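Local coordinates for protein lasso peptide isopeptidase AtxE2 (Asticcacaulis excentricus, PDB 5TXE) that hydrolyses the isopeptide bond of the lasso peptides astexin-2 and astexin-3, recognising mainly the loop of their threaded fold and turning them into linear peptides, at residues Ser481-Ser486 with Leu570-Ile575; Asn495-Leu500 with Leu537-Arg542; Arg565-Leu570 with Ile575-Ala580; Pro616-Leu621 with Lys626-Ile631. The protein carries 1 engineered substitution. One frame throughout, in Å; residues are numbered along the deposited sequence.

Contact 1: residues Ser481-Ser486 with Leu570-Ile575; sequences SPIAQS and LKAYGI
I483 sets its methyl CG2 over the centre of the Y573 ring, 3.9 Å from the centroid and 9° off the ring normal, a CH-pi contact. The other branch of I483 runs toward the phenol end: CG1 lies 3.8 Å from Y573 CZ, and CD1 reaches the hydroxyl. With CG2 anti to the backbone N and CG1 beside it (chi1 -53°), the isoleucine spans the ring from its middle to its tip. S486 holds the base of the tyrosine: its OG donates 2.7 Å to Y573 O, in the carbonyl plane on a lone pair, and also lies in the plane of the ring at its edge. One serine oxygen thus fixes the backbone and borders the aromatic group. Y573 belongs to a Schellman motif ending the helix before it, with G574 N bonded to K571 O at 3.0 Å and I575 N to L570 O at 3.2 Å. L570 O also takes Y573 N, from the opposite face of its carbonyl plane. G574, with positive phi, is the C-prime residue; a CB there would sit 3.6 Å from S486 O and crowd the carbonyl oxygen of Y573. Helix 482-490 starts with S481 as N-cap, its OG accepting from I483 N at 3.1 Å. Y573 lies beside W116, important for activity, and packs on an aromatic side chain of the bound peptide, a truncated astexin-3. The other flank is looser: exposed A572 meets I483 CG2 with its carbonyl oxygen and, at 3.9 Å, its CB, while K571 sends its amine to the carboxylates of E576 and D578.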
loop_
_atom_site.group_PDB
_atom_site.type_symbol
_atom_site.label_atom_id
_atom_site.label_comp_id
_atom_site.label_asym_id
_atom_site.label_seq_id
_atom_site.Cartn_x
_atom_site.Cartn_y
_atom_site.Cartn_z
ATOM N N SER A 481 6.176 -10.735 19.802
ATOM C CA SER A 481 6.765 -9.808 18.835
ATOM C C SER A 481 6.396 -10.177 17.408
ATOM O O SER A 481 6.367 -11.350 17.071
ATOM C CB SER A 481 8.278 -9.861 18.972
ATOM O OG SER A 481 8.913 -9.176 17.916
ATOM N N PRO A 482 6.116 -9.178 16.543
ATOM C CA PRO A 482 5.836 -9.528 15.128
ATOM C C PRO A 482 7.089 -10.096 14.421
ATOM O O PRO A 482 6.962 -10.866 13.457
ATOM C CB PRO A 482 5.377 -8.194 14.502
ATOM C CG PRO A 482 5.945 -7.128 15.393
ATOM C CD PRO A 482 6.025 -7.724 16.780
ATOM N N ILE A 483 8.268 -9.776 14.966
ATOM C CA ILE A 483 9.543 -10.294 14.474
ATOM C C ILE A 483 9.655 -11.797 14.827
ATOM O O ILE A 483 10.006 -12.604 13.956
ATOM C CB ILE A 483 10.760 -9.468 14.984
ATOM C CG1 ILE A 483 10.542 -7.973 14.664
ATOM C CG2 ILE A 483 12.064 -9.969 14.347
ATOM C CD1 ILE A 483 11.666 -7.057 15.104
ATOM N N ALA A 484 9.322 -12.180 16.054
ATOM C CA ALA A 484 9.295 -13.606 16.405
ATOM C C ALA A 484 8.239 -14.417 15.629
ATOM O O ALA A 484 8.414 -15.606 15.363
ATOM C CB ALA A 484 9.076 -13.794 17.901
ATOM N N GLN A 485 7.132 -13.774 15.286
ATOM C CA GLN A 485 6.082 -14.464 14.565
ATOM C C GLN A 485 6.597 -14.780 13.175
ATOM O O GLN A 485 6.383 -15.893 12.656
ATOM C CB GLN A 485 4.825 -13.584 14.429
ATOM C CG GLN A 485 3.619 -14.306 13.833
ATOM C CD GLN A 485 2.392 -13.398 13.729
ATOM O OE1 GLN A 485 1.910 -12.842 14.723
ATOM N NE2 GLN A 485 1.877 -13.259 12.527
ATOM N N SER A 486 7.226 -13.763 12.570
ATOM C CA SER A 486 7.839 -13.875 11.251
ATOM C C SER A 486 8.812 -15.047 11.222
ATOM O O SER A 486 8.812 -15.808 10.272
ATOM C CB SER A 486 8.562 -12.582 10.806
ATOM O OG SER A 486 9.182 -12.804 9.536
ATOM N N LEU A 570 17.837 -9.114 9.276
ATOM C CA LEU A 570 16.789 -9.978 8.717
ATOM C C LEU A 570 16.757 -11.385 9.322
ATOM O O LEU A 570 15.735 -12.066 9.300
ATOM C CB LEU A 570 16.919 -10.118 7.203
ATOM C CG LEU A 570 16.578 -8.896 6.342
ATOM C CD1 LEU A 570 16.898 -9.176 4.876
ATOM C CD2 LEU A 570 15.122 -8.525 6.503
ATOM N N LYS A 571 17.889 -11.796 9.824
ATOM C CA LYS A 571 18.064 -13.083 10.461
ATOM C C LYS A 571 17.024 -13.271 11.597
ATOM O O LYS A 571 16.442 -14.329 11.713
ATOM C CB LYS A 571 19.533 -13.152 10.908
ATOM C CG LYS A 571 19.933 -14.248 11.831
ATOM C CD LYS A 571 19.985 -15.597 11.145
ATOM C CE LYS A 571 20.680 -16.611 12.059
ATOM N NZ LYS A 571 20.442 -17.983 11.586
ATOM N N ALA A 572 16.716 -12.236 12.368
ATOM C CA ALA A 572 15.718 -12.376 13.433
ATOM C C ALA A 572 14.319 -12.587 12.882
ATOM O O ALA A 572 13.422 -13.105 13.600
ATOM C CB ALA A 572 15.737 -11.160 14.372
ATOM N N TYR A 573 14.100 -12.214 11.617
ATOM C CA TYR A 573 12.787 -12.382 10.992
ATOM C C TYR A 573 12.618 -13.788 10.388
ATOM O O TYR A 573 11.572 -14.108 9.789
ATOM C CB TYR A 573 12.620 -11.370 9.867
ATOM C CG TYR A 573 12.261 -9.980 10.304
ATOM C CD1 TYR A 573 13.230 -9.072 10.696
ATOM C CD2 TYR A 573 10.915 -9.541 10.263
ATOM C CE1 TYR A 573 12.893 -7.768 11.088
ATOM C CE2 TYR A 573 10.569 -8.245 10.662
ATOM C CZ TYR A 573 11.556 -7.360 11.071
ATOM O OH TYR A 573 11.200 -6.080 11.428
ATOM N N GLY A 574 13.667 -14.603 10.510
ATOM C CA GLY A 574 13.707 -15.934 9.951
ATOM C C GLY A 574 14.315 -16.001 8.550
ATOM O O GLY A 574 14.218 -17.050 7.895
ATOM N N ILE A 575 14.901 -14.902 8.057
ATOM C CA ILE A 575 15.557 -14.964 6.754
ATOM C C ILE A 575 17.007 -15.367 6.998
ATOM O O ILE A 575 17.760 -14.597 7.604
ATOM C CB ILE A 575 15.503 -13.616 6.030
ATOM C CG1 ILE A 575 14.062 -13.036 6.008
ATOM C CG2 ILE A 575 16.054 -13.752 4.613
ATOM C CD1 ILE A 575 13.107 -13.816 5.171
#

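Contact 2: residues Asn495-Leu500 with Leu537-Arg542; sequences NRWNIL and LINSHR
L500 and S540 bring the two backbones nearest each other, their CA atoms still 8.6 Å apart, where the first turns of helix 494-512 face the last turn of helix 528-539 and the chain leaving it. Side chains therefore do the bridging, without polar bonds between the segments. W497 reaches across with the far corner of its six-membered ring, CH2 coming within 3.8 Å of N539 CB, while the indole and amide planes stand 60° apart. L500 joins in through one methyl: CD2 sits 4.0 Å from N539 O and 4.3 Å from S540 CB. The amide of N539 is tied down by its own ND2, which donates to A588 O and F535 O, and F535 also meets the indole edge-to-face. S540 shapes the exit from the helix as an ST turn, its OG accepting from R542 N at 3.1 Å, nearly straight at 170°; the same oxygen is paired with G536 O. Salt bridge R496-D528 ties the two helices, and R542-D508 ties the chain leaving the second back to the first. In the alpha/beta-hydrolase fold these are the helix leading into the nucleophile strand and the helix that follows the nucleophile position, here the engineered A527.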
loop_
_atom_site.group_PDB
_atom_site.type_symbol
_atom_site.label_atom_id
_atom_site.label_comp_id
_atom_site.label_asym_id
_atom_site.label_seq_id
_atom_site.Cartn_x
_atom_site.Cartn_y
_atom_site.Cartn_z
ATOM N N ASN A 495 4.745 -20.801 6.116
ATOM C CA ASN A 495 3.691 -19.945 5.612
ATOM C C ASN A 495 3.676 -19.814 4.084
ATOM O O ASN A 495 2.615 -19.659 3.492
ATOM C CB ASN A 495 3.700 -18.554 6.258
ATOM C CG ASN A 495 2.376 -17.810 6.020
ATOM O OD1 ASN A 495 1.298 -18.395 6.148
ATOM N ND2 ASN A 495 2.458 -16.554 5.652
ATOM N N ARG A 496 4.829 -19.896 3.440
ATOM C CA ARG A 496 4.826 -19.805 2.030
ATOM C C ARG A 496 4.112 -20.965 1.452
ATOM O O ARG A 496 3.417 -20.826 0.425
ATOM C CB ARG A 496 6.253 -19.815 1.485
ATOM C CG ARG A 496 6.455 -18.855 0.363
ATOM C CD ARG A 496 6.557 -17.529 1.071
ATOM N NE ARG A 496 5.805 -16.532 0.465
ATOM C CZ ARG A 496 5.731 -15.298 0.917
ATOM N NH1 ARG A 496 6.386 -14.926 1.991
ATOM N NH2 ARG A 496 5.020 -14.427 0.244
ATOM N N TRP A 497 4.293 -22.155 2.057
ATOM C CA TRP A 497 3.474 -23.326 1.621
ATOM C C TRP A 497 1.972 -23.124 1.844
ATOM O O TRP A 497 1.157 -23.528 1.044
ATOM C CB TRP A 497 3.894 -24.585 2.343
ATOM C CG TRP A 497 5.086 -25.234 1.794
ATOM C CD1 TRP A 497 6.354 -25.344 2.377
ATOM C CD2 TRP A 497 5.135 -25.951 0.578
ATOM N NE1 TRP A 497 7.166 -26.086 1.552
ATOM C CE2 TRP A 497 6.437 -26.465 0.445
ATOM C CE3 TRP A 497 4.199 -26.201 -0.423
ATOM C CZ2 TRP A 497 6.819 -27.197 -0.644
ATOM C CZ3 TRP A 497 4.583 -26.941 -1.502
ATOM C CH2 TRP A 497 5.878 -27.432 -1.613
ATOM N N ASN A 498 1.595 -22.527 2.960
ATOM C CA ASN A 498 0.158 -22.248 3.202
ATOM C C ASN A 498 -0.395 -21.321 2.121
ATOM O O ASN A 498 -1.554 -21.467 1.638
ATOM C CB ASN A 498 -0.009 -21.579 4.572
ATOM C CG ASN A 498 -1.459 -21.101 4.850
ATOM O OD1 ASN A 498 -2.441 -21.845 4.666
ATOM N ND2 ASN A 498 -1.583 -19.843 5.312
ATOM N N ILE A 499 0.410 -20.324 1.754
ATOM C CA ILE A 499 0.005 -19.461 0.645
ATOM C C ILE A 499 -0.137 -20.217 -0.670
ATOM O O ILE A 499 -1.133 -20.084 -1.396
ATOM C CB ILE A 499 0.942 -18.240 0.523
ATOM C CG1 ILE A 499 0.709 -17.353 1.731
ATOM C CG2 ILE A 499 0.618 -17.451 -0.751
ATOM C CD1 ILE A 499 1.847 -16.420 2.020
ATOM N N LEU A 500 0.867 -20.996 -1.001
ATOM C CA LEU A 500 0.834 -21.697 -2.285
ATOM C C LEU A 500 -0.328 -22.700 -2.330
ATOM O O LEU A 500 -1.044 -22.813 -3.348
ATOM C CB LEU A 500 2.123 -22.414 -2.517
ATOM C CG LEU A 500 2.188 -23.260 -3.774
ATOM C CD1 LEU A 500 2.019 -22.451 -5.021
ATOM C CD2 LEU A 500 3.509 -23.965 -3.843
ATOM N N LEU A 537 7.080 -21.105 -8.525
ATOM C CA LEU A 537 7.585 -21.641 -9.802
ATOM C C LEU A 537 8.537 -22.793 -9.522
ATOM O O LEU A 537 8.792 -23.607 -10.354
ATOM C CB LEU A 537 8.300 -20.579 -10.609
ATOM C CG LEU A 537 7.464 -19.422 -11.079
ATOM C CD1 LEU A 537 8.262 -18.528 -12.013
ATOM C CD2 LEU A 537 6.212 -19.869 -11.772
ATOM N N ILE A 538 9.085 -22.832 -8.332
ATOM C CA ILE A 538 10.014 -23.890 -7.986
ATOM C C ILE A 538 9.305 -25.069 -7.357
ATOM O O ILE A 538 9.708 -26.188 -7.566
ATOM C CB ILE A 538 11.087 -23.368 -7.026
ATOM C CG1 ILE A 538 12.067 -22.479 -7.820
ATOM C CG2 ILE A 538 11.858 -24.489 -6.324
ATOM C CD1 ILE A 538 12.810 -21.552 -6.913
ATOM N N ASN A 539 8.287 -24.816 -6.549
ATOM C CA ASN A 539 7.678 -25.867 -5.750
ATOM C C ASN A 539 6.303 -26.330 -6.267
ATOM O O ASN A 539 5.556 -26.987 -5.555
ATOM C CB ASN A 539 7.604 -25.371 -4.301
ATOM C CG ASN A 539 8.968 -25.129 -3.696
ATOM O OD1 ASN A 539 9.640 -26.052 -3.349
ATOM N ND2 ASN A 539 9.387 -23.874 -3.609
ATOM N N SER A 540 5.965 -25.965 -7.506
ATOM C CA SER A 540 4.824 -26.505 -8.186
ATOM C C SER A 540 5.042 -26.413 -9.681
ATOM O O SER A 540 5.916 -25.714 -10.163
ATOM C CB SER A 540 3.592 -25.730 -7.800
ATOM O OG SER A 540 3.287 -24.704 -8.711
ATOM N N HIS A 541 4.242 -27.132 -10.431
ATOM C CA HIS A 541 4.151 -26.994 -11.876
ATOM C C HIS A 541 2.763 -26.599 -12.257
ATOM O O HIS A 541 2.252 -26.929 -13.310
ATOM C CB HIS A 541 4.537 -28.324 -12.539
ATOM C CG HIS A 541 5.979 -28.672 -12.390
ATOM N ND1 HIS A 541 6.480 -29.327 -11.278
ATOM C CD2 HIS A 541 7.032 -28.495 -13.224
ATOM C CE1 HIS A 541 7.782 -29.509 -11.422
ATOM N NE2 HIS A 541 8.143 -29.003 -12.590
ATOM N N ARG A 542 2.125 -25.825 -11.407
ATOM C CA ARG A 542 0.775 -25.359 -11.701
ATOM C C ARG A 542 0.698 -24.121 -12.540
ATOM O O ARG A 542 -0.406 -23.756 -12.936
ATOM C CB ARG A 542 0.090 -25.068 -10.403
ATOM C CG ARG A 542 0.053 -26.286 -9.510
ATOM C CD ARG A 542 -1.012 -27.271 -9.924
ATOM N NE ARG A 542 -1.393 -27.989 -8.710
ATOM C CZ ARG A 542 -2.619 -28.008 -8.220
ATOM N NH1 ARG A 542 -3.631 -27.418 -8.868
ATOM N NH2 ARG A 542 -2.835 -28.635 -7.084
#

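Contact 3: residues Arg565-Leu570 with Ile575-Ala580; sequences RISGAL and IETDQA
T577 OG1 donates to S567 O at 2.6 Å, the shortest polar bond here, and approaches from above the carbonyl, 46° out of its plane. That oxygen lies in the last turns of helix 563-570 and is otherwise offered only a weak bond from L570 N among the backbone groups of its segment. The threonine hydroxyl sits between its own N and carbonyl carbon (chi1 54°), which turns CG2 onto the helix as well, 3.6 Å from S567 O and 4.2 Å from L570 CB. T577 CB is pressed close to S567 OG, at 3.3 Å. A valine in place of T577 would probably leave S567 O without its strong donor and the loop held at this point mainly by packing. The loop is brought round by two turns: an inverse gamma turn centred on E576, with T577 N on I575 O at 2.8 Å, and a type I turn from E576 to Q579, closed by Q579 N on E576 O at 3.0 Å. K571 clamps the outside, its amine bridging E576 and D578, while W586 NE1 donates to E576 O. Behind the bond, S567 packs on S559 and T577 on A558, both of helix 555-560; on the substrate side, L570 touches N562, which binds astexin-3, and I566 and L570 lie against the backbone of the bound peptide.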
loop_
_atom_site.group_PDB
_atom_site.type_symbol
_atom_site.label_atom_id
_atom_site.label_comp_id
_atom_site.label_asym_id
_atom_site.label_seq_id
_atom_site.Cartn_x
_atom_site.Cartn_y
_atom_site.Cartn_z
ATOM N N ARG A 565 24.255 -4.439 7.510
ATOM C CA ARG A 565 23.277 -4.009 8.509
ATOM C C ARG A 565 21.902 -4.661 8.316
ATOM O O ARG A 565 21.378 -5.312 9.225
ATOM C CB ARG A 565 23.159 -2.523 8.467
ATOM C CG ARG A 565 21.990 -1.857 9.151
ATOM C CD ARG A 565 21.900 -2.232 10.597
ATOM N NE ARG A 565 22.983 -1.653 11.360
ATOM C CZ ARG A 565 23.010 -0.406 11.815
ATOM N NH1 ARG A 565 22.029 0.434 11.541
ATOM N NH2 ARG A 565 24.054 -0.005 12.531
ATOM N N ILE A 566 21.304 -4.482 7.150
ATOM C CA ILE A 566 20.034 -5.089 6.897
ATOM C C ILE A 566 20.131 -6.614 6.828
ATOM O O ILE A 566 19.227 -7.291 7.319
ATOM C CB ILE A 566 19.352 -4.509 5.657
ATOM C CG1 ILE A 566 18.878 -3.083 5.980
ATOM C CG2 ILE A 566 18.120 -5.311 5.267
ATOM C CD1 ILE A 566 18.528 -2.280 4.736
ATOM N N SER A 567 21.201 -7.127 6.205
ATOM C CA SER A 567 21.414 -8.542 6.155
ATOM C C SER A 567 21.373 -9.180 7.566
ATOM O O SER A 567 20.699 -10.190 7.797
ATOM C CB SER A 567 22.739 -8.878 5.471
ATOM O OG SER A 567 23.010 -10.262 5.625
ATOM N N GLY A 568 22.120 -8.598 8.481
ATOM C CA GLY A 568 22.153 -9.036 9.880
ATOM C C GLY A 568 20.790 -8.926 10.565
ATOM O O GLY A 568 20.377 -9.838 11.269
ATOM N N ALA A 569 20.067 -7.847 10.328
ATOM C CA ALA A 569 18.762 -7.630 10.983
ATOM C C ALA A 569 17.697 -8.589 10.487
ATOM O O ALA A 569 16.740 -8.862 11.198
ATOM C CB ALA A 569 18.280 -6.181 10.798
ATOM N N LEU A 570 17.837 -9.114 9.276
ATOM C CA LEU A 570 16.789 -9.978 8.717
ATOM C C LEU A 570 16.757 -11.385 9.322
ATOM O O LEU A 570 15.735 -12.066 9.300
ATOM C CB LEU A 570 16.919 -10.118 7.203
ATOM C CG LEU A 570 16.578 -8.896 6.342
ATOM C CD1 LEU A 570 16.898 -9.176 4.876
ATOM C CD2 LEU A 570 15.122 -8.525 6.503
ATOM N N ILE A 575 14.901 -14.902 8.057
ATOM C CA ILE A 575 15.557 -14.964 6.754
ATOM C C ILE A 575 17.007 -15.367 6.998
ATOM O O ILE A 575 17.760 -14.597 7.604
ATOM C CB ILE A 575 15.503 -13.616 6.030
ATOM C CG1 ILE A 575 14.062 -13.036 6.008
ATOM C CG2 ILE A 575 16.054 -13.752 4.613
ATOM C CD1 ILE A 575 13.107 -13.816 5.171
ATOM N N GLU A 576 17.438 -16.514 6.471
ATOM C CA GLU A 576 18.763 -17.040 6.835
ATOM C C GLU A 576 19.917 -16.428 6.014
ATOM O O GLU A 576 20.558 -17.078 5.198
ATOM C CB GLU A 576 18.781 -18.570 6.731
ATOM C CG GLU A 576 17.713 -19.293 7.555
ATOM C CD GLU A 576 17.743 -19.046 9.063
ATOM O OE1 GLU A 576 18.768 -18.602 9.622
ATOM O OE2 GLU A 576 16.702 -19.313 9.709
ATOM N N THR A 577 20.213 -15.174 6.286
ATOM C CA THR A 577 21.243 -14.444 5.552
ATOM C C THR A 577 22.676 -14.856 5.916
ATOM O O THR A 577 23.625 -14.518 5.220
ATOM C CB THR A 577 21.098 -12.981 5.794
ATOM O OG1 THR A 577 21.095 -12.735 7.210
ATOM C CG2 THR A 577 19.769 -12.502 5.190
ATOM N N ASP A 578 22.827 -15.656 6.953
ATOM C CA ASP A 578 24.128 -16.279 7.238
ATOM C C ASP A 578 24.374 -17.583 6.436
ATOM O O ASP A 578 25.456 -18.127 6.474
ATOM C CB ASP A 578 24.289 -16.541 8.720
ATOM C CG ASP A 578 23.152 -17.426 9.315
ATOM O OD1 ASP A 578 22.086 -17.653 8.675
ATOM O OD2 ASP A 578 23.329 -17.870 10.470
ATOM N N GLN A 579 23.371 -18.079 5.711
ATOM C CA GLN A 579 23.615 -19.175 4.751
ATOM C C GLN A 579 23.918 -18.596 3.352
ATOM O O GLN A 579 23.236 -17.679 2.862
ATOM C CB GLN A 579 22.410 -20.122 4.695
ATOM C CG GLN A 579 22.172 -20.967 5.949
ATOM C CD GLN A 579 20.918 -21.813 5.797
ATOM O OE1 GLN A 579 20.597 -22.301 4.705
ATOM N NE2 GLN A 579 20.159 -21.915 6.863
ATOM N N ALA A 580 24.947 -19.154 2.732
ATOM C CA ALA A 580 25.230 -18.964 1.333
ATOM C C ALA A 580 24.100 -19.570 0.484
ATOM O O ALA A 580 23.185 -20.245 0.996
ATOM C CB ALA A 580 26.566 -19.624 0.982
#

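Contact 4: residues Pro616-Leu621 with Lys626-Ile631; sequences PGFTAL and KPVELI
F618 and L621 face V628 and L630 where helix 615-623 runs roughly against strand 628-633, the short axes 9.0 Å apart and 145° between their directions. The pair is the second half of a beta-alpha-beta crossover of the alpha/beta-hydrolase sheet: parallel strand 602-607, the helix, then strand 628-633, which lies at the edge of that sheet. F618 packs over the first residues of the strand. With CG anti to the backbone N (chi1 177°), its ring is laid down toward the strand, CD1 3.8 Å from V628 CG2 and CE1 3.8 Å from L630 CB, with L630 CD2 over one ring face. V628 spreads its two methyls between helix side chains, CG1 touching L621 CB at 3.8 Å and CG2 lying 4.0 Å from L621 CD1. Cutting F618 back to an alanine is likely to open a gap over V628 CG2 and L630 CB and strip L630 CD2 of the ring face beneath it. Strand residues alternate, so E629 points to the far side of the sheet, where its carboxylate takes R677 and W678. The side chain of L630 is about 8 Å from that of E610, the probable charge-relay acid. Where the chain passes from helix to strand, K626 N donates to L621 O at 3.0 Å, the donor tilted 28° from the carbonyl plane. Bent at its second torsion, the lysine lets CG rest 4.0 Å from L621 CD2, then sends NZ off to D599 OD1 and S596 O.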
loop_
_atom_site.group_PDB
_atom_site.type_symbol
_atom_site.label_atom_id
_atom_site.label_comp_id
_atom_site.label_asym_id
_atom_site.label_seq_id
_atom_site.Cartn_x
_atom_site.Cartn_y
_atom_site.Cartn_z
ATOM N N PRO A 616 22.219 -12.438 -10.758
ATOM C CA PRO A 616 22.728 -13.836 -10.765
ATOM C C PRO A 616 21.670 -14.854 -11.217
ATOM O O PRO A 616 21.918 -15.671 -12.085
ATOM C CB PRO A 616 23.127 -14.076 -9.289
ATOM C CG PRO A 616 23.464 -12.702 -8.816
ATOM C CD PRO A 616 22.510 -11.766 -9.496
ATOM N N GLY A 617 20.486 -14.726 -10.661
ATOM C CA GLY A 617 19.364 -15.545 -11.070
ATOM C C GLY A 617 19.074 -15.469 -12.539
ATOM O O GLY A 617 18.947 -16.498 -13.232
ATOM N N PHE A 618 18.987 -14.255 -13.046
ATOM C CA PHE A 618 18.714 -14.094 -14.464
ATOM C C PHE A 618 19.782 -14.792 -15.312
ATOM O O PHE A 618 19.493 -15.434 -16.298
ATOM C CB PHE A 618 18.606 -12.608 -14.811
ATOM C CG PHE A 618 18.404 -12.345 -16.271
ATOM C CD1 PHE A 618 17.153 -12.399 -16.830
ATOM C CD2 PHE A 618 19.478 -12.095 -17.088
ATOM C CE1 PHE A 618 16.964 -12.169 -18.161
ATOM C CE2 PHE A 618 19.300 -11.871 -18.435
ATOM C CZ PHE A 618 18.032 -11.881 -18.963
ATOM N N THR A 619 21.033 -14.631 -14.932
ATOM C CA THR A 619 22.139 -15.140 -15.742
ATOM C C THR A 619 22.147 -16.660 -15.719
ATOM O O THR A 619 22.407 -17.287 -16.743
ATOM C CB THR A 619 23.445 -14.576 -15.218
ATOM O OG1 THR A 619 23.390 -13.122 -15.234
ATOM C CG2 THR A 619 24.603 -15.065 -16.011
ATOM N N ALA A 620 21.807 -17.266 -14.576
ATOM C CA ALA A 620 21.750 -18.742 -14.490
ATOM C C ALA A 620 20.625 -19.270 -15.351
ATOM O O ALA A 620 20.797 -20.235 -16.082
ATOM C CB ALA A 620 21.605 -19.190 -13.060
ATOM N N LEU A 621 19.497 -18.577 -15.334
ATOM C CA LEU A 621 18.388 -18.942 -16.181
ATOM C C LEU A 621 18.695 -18.836 -17.637
ATOM O O LEU A 621 18.334 -19.763 -18.413
ATOM C CB LEU A 621 17.165 -18.096 -15.876
ATOM C CG LEU A 621 16.522 -18.409 -14.505
ATOM C CD1 LEU A 621 15.512 -17.331 -14.146
ATOM C CD2 LEU A 621 15.791 -19.765 -14.487
ATOM N N LYS A 626 16.404 -20.973 -20.317
ATOM C CA LYS A 626 15.041 -20.855 -19.902
ATOM C C LYS A 626 14.413 -19.612 -20.483
ATOM O O LYS A 626 15.107 -18.627 -20.777
ATOM C CB LYS A 626 14.993 -20.843 -18.358
ATOM C CG LYS A 626 15.705 -22.060 -17.780
ATOM C CD LYS A 626 15.096 -23.374 -18.335
ATOM C CE LYS A 626 15.798 -24.603 -17.798
ATOM N NZ LYS A 626 15.196 -25.891 -18.258
ATOM N N PRO A 627 13.080 -19.622 -20.617
ATOM C CA PRO A 627 12.357 -18.462 -21.167
ATOM C C PRO A 627 12.084 -17.343 -20.160
ATOM O O PRO A 627 10.965 -17.183 -19.714
ATOM C CB PRO A 627 11.058 -19.071 -21.637
ATOM C CG PRO A 627 10.847 -20.262 -20.741
ATOM C CD PRO A 627 12.182 -20.750 -20.320
ATOM N N VAL A 628 13.118 -16.544 -19.899
ATOM C CA VAL A 628 13.103 -15.474 -18.941
ATOM C C VAL A 628 13.435 -14.156 -19.696
ATOM O O VAL A 628 14.181 -14.157 -20.664
ATOM C CB VAL A 628 14.136 -15.723 -17.854
ATOM C CG1 VAL A 628 15.537 -15.721 -18.420
ATOM C CG2 VAL A 628 14.078 -14.683 -16.737
ATOM N N GLU A 629 12.859 -13.052 -19.251
ATOM C CA GLU A 629 13.166 -11.724 -19.805
ATOM C C GLU A 629 13.092 -10.751 -18.650
ATOM O O GLU A 629 12.233 -10.866 -17.756
ATOM C CB GLU A 629 12.174 -11.343 -20.890
ATOM C CG GLU A 629 12.411 -9.964 -21.453
ATOM C CD GLU A 629 11.721 -9.706 -22.768
ATOM O OE1 GLU A 629 10.746 -8.923 -22.798
ATOM O OE2 GLU A 629 12.159 -10.261 -23.798
ATOM N N LEU A 630 14.021 -9.797 -18.671
ATOM C CA LEU A 630 14.143 -8.772 -17.637
ATOM C C LEU A 630 14.074 -7.401 -18.291
ATOM O O LEU A 630 14.767 -7.115 -19.293
ATOM C CB LEU A 630 15.492 -8.939 -16.908
ATOM C CG LEU A 630 16.015 -7.817 -16.003
ATOM C CD1 LEU A 630 15.083 -7.607 -14.818
ATOM C CD2 LEU A 630 17.366 -8.135 -15.428
ATOM N N ILE A 631 13.236 -6.559 -17.728
ATOM C CA ILE A 631 13.038 -5.233 -18.211
ATOM C C ILE A 631 13.485 -4.334 -17.113
ATOM O O ILE A 631 13.183 -4.582 -15.972
ATOM C CB ILE A 631 11.571 -4.910 -18.475
ATOM C CG1 ILE A 631 10.923 -5.947 -19.394
ATOM C CG2 ILE A 631 11.396 -3.531 -19.104
ATOM C CD1 ILE A 631 11.459 -6.034 -20.845
#

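In the fold
All four contacts lie in the catalytic domain but at different levels of it. Contacts 1 and 3 share L570 and I575 and are locked together by the salt bridges of K571; both border the bound lasso peptide, and each turns on a hydroxyl-to-carbonyl bond where a helix ends. Contact 3 is the more buried; contact 1 has an exposed flank. Contacts 2 and 4 are scaffold, partly buried and mostly apolar across the interface: one joins the helices before and after the nucleophile strand, the other a helix and the edge strand. Their centres lie about 20 Å apart, and neither touches the pair at the peptide.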